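Local coordinates for sefir domain protein (Bacillus cereus F65185, PDB 5Y8E) that probably acts in signalling, as a prokaryotic SEFIR domain that associates with other SEFIR domains, at residues G41-G44 with H45-F48. Sequence-based numbering, arbitrary orientation.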
loop_
_atom_site.group_PDB
_atom_site.type_symbol
_atom_site.label_atom_id
_atom_site.label_comp_id
_atom_site.label_asym_id
_atom_site.label_seq_id
_atom_site.Cartn_x
_atom_site.Cartn_y
_atom_site.Cartn_z
ATOM N N GLY A 41 4.477 4.677 -16.565
ATOM C CA GLY A 41 5.741 4.360 -17.216
ATOM C C GLY A 41 6.960 4.844 -16.451
ATOM O O GLY A 41 7.934 5.330 -17.042
ATOM N N VAL A 42 6.901 4.716 -15.128
ATOM C CA VAL A 42 7.954 5.229 -14.255
ATOM C C VAL A 42 9.311 4.574 -14.540
ATOM O O VAL A 42 9.438 3.345 -14.558
ATOM C CB VAL A 42 7.564 5.072 -12.779
ATOM C CG1 VAL A 42 8.646 5.656 -11.863
ATOM C CG2 VAL A 42 6.217 5.761 -12.524
ATOM N N VAL A 43 10.311 5.413 -14.792
ATOM C CA VAL A 43 11.683 4.962 -15.009
ATOM C C VAL A 43 12.243 4.496 -13.671
ATOM O O VAL A 43 11.953 5.104 -12.635
ATOM C CB VAL A 43 12.548 6.111 -15.572
ATOM C CG1 VAL A 43 14.011 5.691 -15.701
ATOM C CG2 VAL A 43 12.012 6.558 -16.922
ATOM N N GLY A 44 13.031 3.424 -13.689
ATOM C CA GLY A 44 13.598 2.850 -12.476
ATOM C C GLY A 44 14.159 3.860 -11.489
ATOM O O GLY A 44 13.785 3.851 -10.312
ATOM N N HIS A 45 15.027 4.751 -11.963
ATOM C CA HIS A 45 15.688 5.704 -11.067
ATOM C C HIS A 45 14.816 6.896 -10.674
ATOM O O HIS A 45 15.294 7.824 -10.020
ATOM C CB HIS A 45 17.021 6.184 -11.653
ATOM C CG HIS A 45 16.882 6.937 -12.937
ATOM N ND1 HIS A 45 17.462 6.510 -14.112
ATOM C CD2 HIS A 45 16.235 8.089 -13.234
ATOM C CE1 HIS A 45 17.175 7.363 -15.077
ATOM N NE2 HIS A 45 16.434 8.332 -14.572
ATOM N N ASP A 46 13.545 6.868 -11.077
ATOM C CA ASP A 46 12.566 7.863 -10.633
ATOM C C ASP A 46 11.563 7.259 -9.658
ATOM O O ASP A 46 10.587 7.908 -9.283
ATOM C CB ASP A 46 11.790 8.440 -11.827
ATOM C CG ASP A 46 12.646 9.305 -12.723
ATOM O OD1 ASP A 46 13.569 9.972 -12.212
ATOM O OD2 ASP A 46 12.389 9.327 -13.946
ATOM N N ARG A 47 11.800 6.019 -9.249
ATOM C CA ARG A 47 10.832 5.303 -8.417
ATOM C C ARG A 47 10.631 5.926 -7.044
ATOM O O ARG A 47 9.500 5.972 -6.543
ATOM C CB ARG A 47 11.222 3.837 -8.283
ATOM C CG ARG A 47 10.797 3.021 -9.478
ATOM C CD ARG A 47 11.414 1.658 -9.451
ATOM N NE ARG A 47 10.777 0.804 -10.444
ATOM C CZ ARG A 47 11.310 -0.315 -10.921
ATOM N NH1 ARG A 47 12.502 -0.722 -10.502
ATOM N NH2 ARG A 47 10.649 -1.023 -11.823
ATOM N N PHE A 48 11.713 6.377 -6.440
ATOM C CA PHE A 48 11.603 7.016 -5.125
ATOM C C PHE A 48 10.797 8.296 -5.240
ATOM O O PHE A 48 9.890 8.509 -4.517
ATOM C CB PHE A 48 12.980 7.300 -4.532
ATOM C CG PHE A 48 12.938 7.906 -3.165
ATOM C CD1 PHE A 48 12.917 7.134 -2.056
ATOM C CD2 PHE A 48 12.933 9.236 -3.005
ATOM C CE1 PHE A 48 12.869 7.653 -0.830
ATOM C CE2 PHE A 48 12.930 9.788 -1.730
ATOM C CZ PHE A 48 12.885 8.972 -0.661
HETATM O O HOH W 1 9.769 8.400 -14.677
#
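One face of the His45 imidazole is covered by a methyl of Val43: CG1 sits 3.7 Å from the ring centroid and 15° off the normal, a CH-pi contact displaced a little toward the rim on the CE1 side. The second flat group, the Arg47 guanidinium, has Gly44 CA over one of its faces, while Trp10 gives the same arginine a cation-pi partner from elsewhere in the chain. His45 lies in a 3-10 turn through Gly44, His45 and Asp46 that leads from the loop after strand 33-35 into helix 47-57 of the SEFIR domain, on the protein surface; Arg47 opens the helix that follows.

Two successive i to i+3 backbone bonds wind this turn. Asp46 N donates to Val43 O at 2.8 Å, and Arg47 N follows with a 3.1 Å bond to Gly44 O, so that the 3-10 turn passes directly into the helix. Asp46 occupies the N-cap position of the helix, yet its carboxylate makes no capping bond. With CG beside its own backbone N (chi1 -69°), it turns back to the incoming loop, where OD2 packs 3.6 Å from Val43 CB.

Arg47 runs extended from CG to NE, and its aliphatic part slides past the Gly44 peptide, CG lying 3.2 Å from Gly44 O. Val42 directs its CB toward the turn and also touches Asp37; its CG1 meets Asp46 O at 3.9 Å and the Arg47 backbone just beyond. His45 and Arg47 further touch Thr82 and Met85, respectively, joining the turn to another loop. A water bridges loop and N-cap, accepting from Val43 N and donating to Asp46 OD2 at 2.9 Å.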